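Local coordinates for MHP1 (Microbacterium liquefaciens, PDB 2JLN), which mediates the sodium-dependent binding and uptake of hydantoins carrying an aryl substituent at position 5, with a preference for the L isomer, at residues S390-Y395 and E459-D464; N17-Y22 and W86-T91; W409-V414 and L439-A444. All blocks are in the same frame, centred on the assembly; numbering follows the deposited sequence.

Contacts 1 and 2 form one continuous patch: their centres are 11 Å apart, Tyr-395 OH is a probable hydrogen-bonding partner of Asn-17 O at 2.9 Å, and Asp-464 O probably accepts a bond from Arg-21 NH1 at 3.0 Å. Leu-391 CD1 also packs on Pro-19 CG at 3.8 Å. Contact 3 stands apart, with its nearest atoms about 12 Å from both. In sequence it is nested inside the loop that contact 1 closes, so residues 390-395 precede the helix pair and 459-464 follow it, whereas contact 2 closes before either opens. All three lie away from the sodium site formed by Ala-38, Ile-41, Ala-309, Ser-312 and Thr-313, and from the substrate residues.

Contact 1 of 3, residues S390-Y395 and E459-D464; sequences SLHDLY and ESRNED
Asn-462 lays the oxygen of its amide against the start of Leu-391, where OD1 meets both the backbone nitrogen and the base of the leucine side chain. Leu-391 N donates to Asn-462 OD1 over 2.9 Å, with an N-H...O angle of 139°. The donor sits in the carbonyl plane, on a lone pair, at a C=O...N angle of 145°, which is good geometry for the acceptor even though the N-H is moderately bent. The other end of the amide is used as well: Asn-462 ND2 donates to Ile-389 O. Two bonds to backbone groups at the N-terminal end of helix 391-394 fix the rotation of the amide and are consistent with the oxygen lying toward Leu-391 N.

Ser-390 lies against residues 459-464 with its OG 3.8 Å from Glu-459 N and its CB 4.0 Å from Glu-459 CB, close packing without a bond between them. The carboxylate of Glu-459 leads away to a salt bridge with Arg-388. With OG anti to the backbone N (chi1 176°), Ser-390 instead reaches Asp-393 OD1, meeting it from above the carboxylate plane.

Farther along, His-392 ND1 approaches the edge of the Arg-461 guanidinium, near its plane, with NE 3.7 Å from ND1. Ring and guanidinium stand almost perpendicular, and the spacing supports proximity rather than a bond. Arg-461 NH1 has its salt bridge with Asp-464 OD2, at 3.3 Å.

Ser-390 occupies the N-cap position, and Asn-462 supplies an acceptor for the N-H that follows it. Such engagement of a first-turn N-H by a side chain is characteristic of helix N-termini; here the acceptor comes from a distant part of the chain.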
loop_
_atom_site.group_PDB
_atom_site.type_symbol
_atom_site.label_atom_id
_atom_site.label_comp_id
_atom_site.label_asym_id
_atom_site.label_seq_id
_atom_site.Cartn_x
_atom_site.Cartn_y
_atom_site.Cartn_z
ATOM N N SER A 390 -4.025 21.975 -12.839
ATOM C CA SER A 390 -3.009 23.018 -12.945
ATOM C C SER A 390 -1.813 22.805 -12.017
ATOM O O SER A 390 -1.825 23.268 -10.893
ATOM C CB SER A 390 -3.628 24.397 -12.696
ATOM O OG SER A 390 -2.647 25.415 -12.707
ATOM N N LEU A 391 -0.768 22.132 -12.482
ATOM C CA LEU A 391 0.422 22.018 -11.647
ATOM C C LEU A 391 0.856 23.354 -11.026
ATOM O O LEU A 391 1.241 23.409 -9.865
ATOM C CB LEU A 391 1.591 21.420 -12.412
ATOM C CG LEU A 391 1.428 20.097 -13.134
ATOM C CD1 LEU A 391 2.768 19.438 -13.180
ATOM C CD2 LEU A 391 0.485 19.231 -12.420
ATOM N N HIS A 392 0.803 24.430 -11.793
ATOM C CA HIS A 392 1.227 25.735 -11.281
ATOM C C HIS A 392 0.633 26.002 -9.905
ATOM O O HIS A 392 1.332 26.433 -8.976
ATOM C CB HIS A 392 0.818 26.846 -12.266
ATOM C CG HIS A 392 1.144 28.236 -11.807
ATOM N ND1 HIS A 392 2.427 28.750 -11.836
ATOM C CD2 HIS A 392 0.349 29.230 -11.339
ATOM C CE1 HIS A 392 2.407 29.993 -11.389
ATOM N NE2 HIS A 392 1.160 30.305 -11.071
ATOM N N ASP A 393 -0.658 25.733 -9.774
ATOM C CA ASP A 393 -1.379 26.123 -8.569
ATOM C C ASP A 393 -1.221 25.154 -7.407
ATOM O O ASP A 393 -1.451 25.542 -6.269
ATOM C CB ASP A 393 -2.862 26.364 -8.866
ATOM C CG ASP A 393 -3.086 27.470 -9.906
ATOM O OD1 ASP A 393 -2.551 27.339 -11.036
ATOM O OD2 ASP A 393 -3.806 28.457 -9.596
ATOM N N LEU A 394 -0.828 23.908 -7.688
ATOM C CA LEU A 394 -0.626 22.891 -6.645
ATOM C C LEU A 394 0.647 23.197 -5.862
ATOM O O LEU A 394 0.847 22.709 -4.743
ATOM C CB LEU A 394 -0.532 21.469 -7.232
ATOM C CG LEU A 394 -1.800 20.791 -7.737
ATOM C CD1 LEU A 394 -1.486 19.621 -8.591
ATOM C CD2 LEU A 394 -2.626 20.337 -6.608
ATOM N N TYR A 395 1.525 24.000 -6.439
ATOM C CA TYR A 395 2.764 24.255 -5.750
ATOM C C TYR A 395 2.836 25.682 -5.222
ATOM O O TYR A 395 3.936 26.213 -4.947
ATOM C CB TYR A 395 3.935 23.935 -6.658
ATOM C CG TYR A 395 4.127 22.473 -6.851
ATOM C CD1 TYR A 395 3.598 21.831 -7.954
ATOM C CD2 TYR A 395 4.817 21.725 -5.913
ATOM C CE1 TYR A 395 3.763 20.476 -8.126
ATOM C CE2 TYR A 395 4.984 20.358 -6.068
ATOM C CZ TYR A 395 4.458 19.745 -7.176
ATOM O OH TYR A 395 4.622 18.400 -7.337
ATOM N N GLU A 459 -2.381 26.798 -16.218
ATOM C CA GLU A 459 -2.325 25.395 -16.567
ATOM C C GLU A 459 -1.624 25.155 -17.892
ATOM O O GLU A 459 -1.459 24.015 -18.329
ATOM C CB GLU A 459 -3.717 24.821 -16.636
ATOM C CG GLU A 459 -4.408 25.077 -17.915
ATOM C CD GLU A 459 -5.344 23.943 -18.230
ATOM O OE1 GLU A 459 -4.835 22.804 -18.430
ATOM O OE2 GLU A 459 -6.581 24.193 -18.248
ATOM N N SER A 460 -1.215 26.232 -18.539
ATOM C CA SER A 460 -0.496 26.099 -19.785
ATOM C C SER A 460 0.990 25.870 -19.517
ATOM O O SER A 460 1.716 25.428 -20.404
ATOM C CB SER A 460 -0.730 27.315 -20.669
ATOM O OG SER A 460 -0.602 28.497 -19.901
ATOM N N ARG A 461 1.441 26.130 -18.294
ATOM C CA ARG A 461 2.832 25.806 -17.941
ATOM C C ARG A 461 3.070 24.317 -17.541
ATOM O O ARG A 461 4.195 23.944 -17.162
ATOM C CB ARG A 461 3.372 26.753 -16.850
ATOM C CG ARG A 461 2.981 28.226 -17.029
ATOM C CD ARG A 461 3.891 29.201 -16.254
ATOM N NE ARG A 461 4.391 28.671 -14.983
ATOM C CZ ARG A 461 5.626 28.173 -14.797
ATOM N NH1 ARG A 461 6.510 28.134 -15.813
ATOM N NH2 ARG A 461 5.985 27.707 -13.589
ATOM N N ASN A 462 2.030 23.475 -17.628
ATOM C CA ASN A 462 2.127 22.088 -17.145
ATOM C C ASN A 462 3.312 21.327 -17.743
ATOM O O ASN A 462 4.010 20.575 -17.057
ATOM C CB ASN A 462 0.836 21.300 -17.425
ATOM C CG ASN A 462 -0.226 21.488 -16.357
ATOM O OD1 ASN A 462 0.046 21.966 -15.254
ATOM N ND2 ASN A 462 -1.453 21.105 -16.684
ATOM N N GLU A 463 3.524 21.514 -19.038
ATOM C CA GLU A 463 4.506 20.721 -19.739
ATOM C C GLU A 463 5.902 21.248 -19.445
ATOM O O GLU A 463 6.899 20.541 -19.612
ATOM C CB GLU A 463 4.189 20.711 -21.225
ATOM C CG GLU A 463 2.920 19.945 -21.561
ATOM C CD GLU A 463 3.122 18.439 -21.503
ATOM O OE1 GLU A 463 4.283 17.986 -21.614
ATOM O OE2 GLU A 463 2.122 17.698 -21.351
ATOM N N ASP A 464 5.959 22.487 -18.970
ATOM C CA ASP A 464 7.201 23.064 -18.473
ATOM C C ASP A 464 7.771 22.241 -17.326
ATOM O O ASP A 464 8.976 22.051 -17.254
ATOM C CB ASP A 464 6.972 24.487 -17.969
ATOM C CG ASP A 464 6.904 25.521 -19.086
ATOM O OD1 ASP A 464 7.059 25.173 -20.281
ATOM O OD2 ASP A 464 6.688 26.705 -18.738
#

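Contact 2 of 3, residues N17-Y22 and W86-T91; sequences NAPTRY and WGINFT
Pro-19 rests its ring beside the turn that follows helix 81-86. At the ring's base, CB of Pro-19 lies 3.8 Å from Trp-86 O. One atom farther, Pro-19 CG makes a loose apolar contact with Ile-88 CG2 at 4.3 Å, while CD turns to the side where Tyr-395 packs.

The backbone beside the ring adds polar evidence. Pro-19 CA approaches Gly-87 O at 3.6 Å, the angle at the hydrogen being 142°, which fits a CA-H...O contact. The same oxygen receives a weak hydrogen bond from Thr-20 N at 3.2 Å, bent to 134°. Gly-87 O thus gathers two adjacent donors, one conventional and one carbon-bound.

Gly-87 suits this place chiefly because its phi is positive (60°), which favours glycine; a side chain on its CA would point toward residues 17-22, where it would probably find little room beside Thr-20 O.

In the fold, residues 17-22 form an extended loop leading toward helix 29-40, laid along the link between helices 81-86 and 90-93; no strand takes part. Tyr-465 and Leu-466 of helix 462-466 pack against Pro-19, and helix 314-329 borders the link through Tyr-324 and Ser-328, which touch Asn-89.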
loop_
_atom_site.group_PDB
_atom_site.type_symbol
_atom_site.label_atom_id
_atom_site.label_comp_id
_atom_site.label_asym_id
_atom_site.label_seq_id
_atom_site.Cartn_x
_atom_site.Cartn_y
_atom_site.Cartn_z
ATOM N N ASN A 17 10.022 17.283 -3.894
ATOM C CA ASN A 17 8.569 17.269 -4.102
ATOM C C ASN A 17 8.089 17.792 -5.477
ATOM O O ASN A 17 6.911 18.098 -5.667
ATOM C CB ASN A 17 7.875 18.039 -2.970
ATOM C CG ASN A 17 8.102 19.549 -3.052
ATOM O OD1 ASN A 17 8.127 20.108 -4.136
ATOM N ND2 ASN A 17 8.258 20.210 -1.901
ATOM N N ALA A 18 9.004 17.896 -6.432
ATOM C CA ALA A 18 8.673 18.382 -7.769
ATOM C C ALA A 18 8.151 17.249 -8.621
ATOM O O ALA A 18 8.568 16.126 -8.432
ATOM C CB ALA A 18 9.899 18.974 -8.425
ATOM N N PRO A 19 7.257 17.543 -9.580
ATOM C CA PRO A 19 6.808 16.503 -10.513
ATOM C C PRO A 19 8.009 15.770 -11.121
ATOM O O PRO A 19 9.110 16.312 -11.184
ATOM C CB PRO A 19 6.053 17.295 -11.573
ATOM C CG PRO A 19 5.589 18.495 -10.854
ATOM C CD PRO A 19 6.632 18.843 -9.869
ATOM N N THR A 20 7.804 14.541 -11.558
ATOM C CA THR A 20 8.902 13.694 -11.957
ATOM C C THR A 20 8.903 13.650 -13.456
ATOM O O THR A 20 7.937 13.163 -14.064
ATOM C CB THR A 20 8.741 12.266 -11.362
ATOM O OG1 THR A 20 8.979 12.324 -9.944
ATOM C CG2 THR A 20 9.700 11.262 -12.011
ATOM N N ARG A 21 9.996 14.155 -14.038
ATOM C CA ARG A 21 10.139 14.338 -15.483
ATOM C C ARG A 21 10.143 13.060 -16.294
ATOM O O ARG A 21 10.673 12.040 -15.828
ATOM C CB ARG A 21 11.399 15.122 -15.782
ATOM C CG ARG A 21 11.360 16.481 -15.181
ATOM C CD ARG A 21 12.187 17.514 -15.922
ATOM N NE ARG A 21 12.158 18.752 -15.160
ATOM C CZ ARG A 21 11.584 19.859 -15.585
ATOM N NH1 ARG A 21 11.049 19.885 -16.784
ATOM N NH2 ARG A 21 11.571 20.934 -14.819
ATOM N N TYR A 22 9.552 13.153 -17.507
ATOM C CA TYR A 22 9.461 12.054 -18.495
ATOM C C TYR A 22 10.809 11.359 -18.652
ATOM O O TYR A 22 10.930 10.134 -18.597
ATOM C CB TYR A 22 9.002 12.549 -19.880
ATOM C CG TYR A 22 7.655 13.256 -19.933
ATOM C CD1 TYR A 22 6.520 12.703 -19.365
ATOM C CD2 TYR A 22 7.522 14.461 -20.583
ATOM C CE1 TYR A 22 5.307 13.343 -19.434
ATOM C CE2 TYR A 22 6.321 15.104 -20.656
ATOM C CZ TYR A 22 5.213 14.548 -20.082
ATOM O OH TYR A 22 4.017 15.233 -20.168
ATOM N N TRP A 86 1.123 12.761 -14.694
ATOM C CA TRP A 86 1.665 14.058 -14.269
ATOM C C TRP A 86 2.829 13.989 -13.301
ATOM O O TRP A 86 3.293 15.022 -12.818
ATOM C CB TRP A 86 0.581 14.949 -13.654
ATOM C CG TRP A 86 -0.561 15.239 -14.569
ATOM C CD1 TRP A 86 -1.875 14.850 -14.407
ATOM C CD2 TRP A 86 -0.509 15.959 -15.808
ATOM N NE1 TRP A 86 -2.632 15.287 -15.471
ATOM C CE2 TRP A 86 -1.818 15.973 -16.342
ATOM C CE3 TRP A 86 0.518 16.591 -16.525
ATOM C CZ2 TRP A 86 -2.122 16.614 -17.550
ATOM C CZ3 TRP A 86 0.206 17.222 -17.727
ATOM C CH2 TRP A 86 -1.095 17.231 -18.220
ATOM N N GLY A 87 3.283 12.782 -13.002
ATOM C CA GLY A 87 4.404 12.584 -12.104
ATOM C C GLY A 87 4.306 13.086 -10.666
ATOM O O GLY A 87 5.336 13.265 -10.045
ATOM N N ILE A 88 3.106 13.276 -10.109
ATOM C CA ILE A 88 2.960 13.882 -8.772
ATOM C C ILE A 88 2.795 12.945 -7.561
ATOM O O ILE A 88 2.386 11.804 -7.705
ATOM C CB ILE A 88 1.823 14.953 -8.733
ATOM C CG1 ILE A 88 0.495 14.389 -9.214
ATOM C CG2 ILE A 88 2.182 16.183 -9.560
ATOM C CD1 ILE A 88 -0.661 15.370 -9.047
ATOM N N ASN A 89 3.138 13.472 -6.381
ATOM C CA ASN A 89 2.863 12.925 -5.019
ATOM C C ASN A 89 1.447 12.572 -4.727
ATOM O O ASN A 89 0.538 13.146 -5.326
ATOM C CB ASN A 89 3.036 14.049 -3.989
ATOM C CG ASN A 89 4.260 13.924 -3.195
ATOM O OD1 ASN A 89 4.948 12.921 -3.276
ATOM N ND2 ASN A 89 4.564 14.949 -2.415
ATOM N N PHE A 90 1.261 11.751 -3.696
ATOM C CA PHE A 90 -0.031 11.635 -3.007
ATOM C C PHE A 90 -0.367 12.927 -2.222
ATOM O O PHE A 90 -1.411 13.563 -2.436
ATOM C CB PHE A 90 -0.019 10.433 -2.057
ATOM C CG PHE A 90 -1.226 10.353 -1.164
ATOM C CD1 PHE A 90 -1.145 10.717 0.177
ATOM C CD2 PHE A 90 -2.444 9.928 -1.660
ATOM C CE1 PHE A 90 -2.240 10.656 0.999
ATOM C CE2 PHE A 90 -3.546 9.860 -0.840
ATOM C CZ PHE A 90 -3.432 10.225 0.492
ATOM N N THR A 91 0.535 13.327 -1.329
ATOM C CA THR A 91 0.284 14.470 -0.468
ATOM C C THR A 91 -0.030 15.733 -1.262
ATOM O O THR A 91 -0.937 16.491 -0.901
ATOM C CB THR A 91 1.470 14.737 0.453
ATOM O OG1 THR A 91 1.793 13.541 1.176
ATOM C CG2 THR A 91 1.127 15.818 1.444
#

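Contact 3 of 3, residues W409-V414 and L439-A444; sequences WVALAV and LLHIPA
Ala-444 pushes its single methyl into the hollow between Val-410 and Val-414, two valines one helical turn apart. Its CB lies 3.6 Å from Val-410 CG1 and 3.4 Å from Val-414 CG2, so the small bump is held on both flanks.

The reverse fit is made by Val-414, the residue with the most area buried here. With CG1 anti to the backbone N (chi1 171°), that methyl is directed at the facing helix, meeting Leu-440 CB at 3.9 Å and lying 4.0 Å from His-441 N, while CG2 faces Ala-444. An alanine here would remove both methyls and is likely to open a gap beside Leu-440 and leave one flank of the Ala-444 methyl without its neighbour.

At the side of this interlock, His-441 presents its ring edge to Ala-411, CE1 approaching CB at 4.1 Å. Its NE2 is engaged by Asp-380 OD1 of helix 371-384, and Ile-376 of that helix touches both His-441 and Val-414.

The segments belong to transmembrane helices 11 and 12; the axes of residues 409-414 and 439-444 come within 9.8 Å and their N-to-C directions differ by 154°, a roughly antiparallel pairing. No hydrogen bond crosses between them. The pairing therefore rests on van der Waals fit of small and branched apolar groups, while the polar end of the one histidine involved is bonded to a third helix.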
loop_
_atom_site.group_PDB
_atom_site.type_symbol
_atom_site.label_atom_id
_atom_site.label_comp_id
_atom_site.label_asym_id
_atom_site.label_seq_id
_atom_site.Cartn_x
_atom_site.Cartn_y
_atom_site.Cartn_z
ATOM N N TRP A 409 -14.084 23.680 2.987
ATOM C CA TRP A 409 -15.007 23.108 3.970
ATOM C C TRP A 409 -16.115 22.264 3.351
ATOM O O TRP A 409 -16.523 21.286 3.960
ATOM C CB TRP A 409 -15.570 24.145 4.945
ATOM C CG TRP A 409 -14.496 24.889 5.670
ATOM C CD1 TRP A 409 -13.969 26.099 5.326
ATOM C CD2 TRP A 409 -13.795 24.465 6.850
ATOM N NE1 TRP A 409 -12.986 26.461 6.225
ATOM C CE2 TRP A 409 -12.860 25.474 7.167
ATOM C CE3 TRP A 409 -13.858 23.329 7.659
ATOM C CZ2 TRP A 409 -11.993 25.379 8.261
ATOM C CZ3 TRP A 409 -13.011 23.246 8.758
ATOM C CH2 TRP A 409 -12.090 24.264 9.044
ATOM N N VAL A 410 -16.575 22.583 2.143
ATOM C CA VAL A 410 -17.614 21.749 1.535
ATOM C C VAL A 410 -17.157 20.316 1.292
ATOM O O VAL A 410 -17.956 19.392 1.477
ATOM C CB VAL A 410 -18.207 22.338 0.255
ATOM C CG1 VAL A 410 -19.121 21.306 -0.440
ATOM C CG2 VAL A 410 -18.963 23.608 0.585
ATOM N N ALA A 411 -15.881 20.127 0.904
ATOM C CA ALA A 411 -15.252 18.772 0.750
ATOM C C ALA A 411 -15.013 17.964 2.053
ATOM O O ALA A 411 -15.295 16.773 2.091
ATOM C CB ALA A 411 -13.962 18.851 -0.053
ATOM N N LEU A 412 -14.490 18.607 3.102
ATOM C CA LEU A 412 -14.521 18.034 4.456
ATOM C C LEU A 412 -15.950 17.739 4.926
ATOM O O LEU A 412 -16.166 16.887 5.779
ATOM C CB LEU A 412 -13.826 18.949 5.464
ATOM C CG LEU A 412 -12.353 19.185 5.111
ATOM C CD1 LEU A 412 -11.584 19.883 6.226
ATOM C CD2 LEU A 412 -11.721 17.841 4.799
ATOM N N ALA A 413 -16.938 18.433 4.380
ATOM C CA ALA A 413 -18.314 18.094 4.724
ATOM C C ALA A 413 -18.753 16.823 3.982
ATOM O O ALA A 413 -19.261 15.892 4.606
ATOM C CB ALA A 413 -19.248 19.247 4.457
ATOM N N VAL A 414 -18.549 16.770 2.666
ATOM C CA VAL A 414 -18.837 15.543 1.922
ATOM C C VAL A 414 -18.127 14.364 2.582
ATOM O O VAL A 414 -18.651 13.251 2.618
ATOM C CB VAL A 414 -18.382 15.617 0.454
ATOM C CG1 VAL A 414 -18.498 14.249 -0.213
ATOM C CG2 VAL A 414 -19.176 16.650 -0.302
ATOM N N LEU A 439 -20.183 9.905 -5.214
ATOM C CA LEU A 439 -21.422 10.540 -5.688
ATOM C C LEU A 439 -21.769 11.938 -5.093
ATOM O O LEU A 439 -22.189 12.822 -5.833
ATOM C CB LEU A 439 -22.613 9.571 -5.611
ATOM C CG LEU A 439 -22.502 8.354 -6.548
ATOM C CD1 LEU A 439 -23.396 7.197 -6.113
ATOM C CD2 LEU A 439 -22.751 8.708 -7.999
ATOM N N LEU A 440 -21.588 12.167 -3.794
ATOM C CA LEU A 440 -21.905 13.487 -3.244
ATOM C C LEU A 440 -20.943 14.605 -3.685
ATOM O O LEU A 440 -21.322 15.781 -3.715
ATOM C CB LEU A 440 -21.954 13.450 -1.724
ATOM C CG LEU A 440 -22.698 12.280 -1.089
ATOM C CD1 LEU A 440 -22.718 12.444 0.452
ATOM C CD2 LEU A 440 -24.135 12.109 -1.667
ATOM N N HIS A 441 -19.695 14.264 -4.005
ATOM C CA HIS A 441 -18.708 15.292 -4.375
ATOM C C HIS A 441 -19.180 16.066 -5.606
ATOM O O HIS A 441 -18.937 17.261 -5.727
ATOM C CB HIS A 441 -17.320 14.670 -4.629
ATOM C CG HIS A 441 -16.201 15.655 -4.579
ATOM N ND1 HIS A 441 -15.825 16.294 -3.416
ATOM C CD2 HIS A 441 -15.377 16.125 -5.549
ATOM C CE1 HIS A 441 -14.826 17.121 -3.672
ATOM N NE2 HIS A 441 -14.536 17.042 -4.962
ATOM N N ILE A 442 -19.873 15.381 -6.510
ATOM C CA ILE A 442 -20.309 16.000 -7.757
ATOM C C ILE A 442 -21.199 17.252 -7.586
ATOM O O ILE A 442 -20.812 18.338 -8.014
ATOM C CB ILE A 442 -20.921 14.964 -8.708
ATOM C CG1 ILE A 442 -19.826 14.027 -9.200
ATOM C CG2 ILE A 442 -21.521 15.640 -9.897
ATOM C CD1 ILE A 442 -20.352 12.871 -9.982
ATOM N N PRO A 443 -22.377 17.116 -6.957
ATOM C CA PRO A 443 -23.191 18.297 -6.627
ATOM C C PRO A 443 -22.478 19.242 -5.670
ATOM O O PRO A 443 -22.534 20.447 -5.871
ATOM C CB PRO A 443 -24.400 17.708 -5.911
ATOM C CG PRO A 443 -24.456 16.289 -6.334
ATOM C CD PRO A 443 -23.033 15.866 -6.552
ATOM N N ALA A 444 -21.828 18.724 -4.634
ATOM C CA ALA A 444 -21.088 19.603 -3.740
ATOM C C ALA A 444 -20.093 20.475 -4.512
ATOM O O ALA A 444 -19.907 21.644 -4.179
ATOM C CB ALA A 444 -20.373 18.811 -2.670
#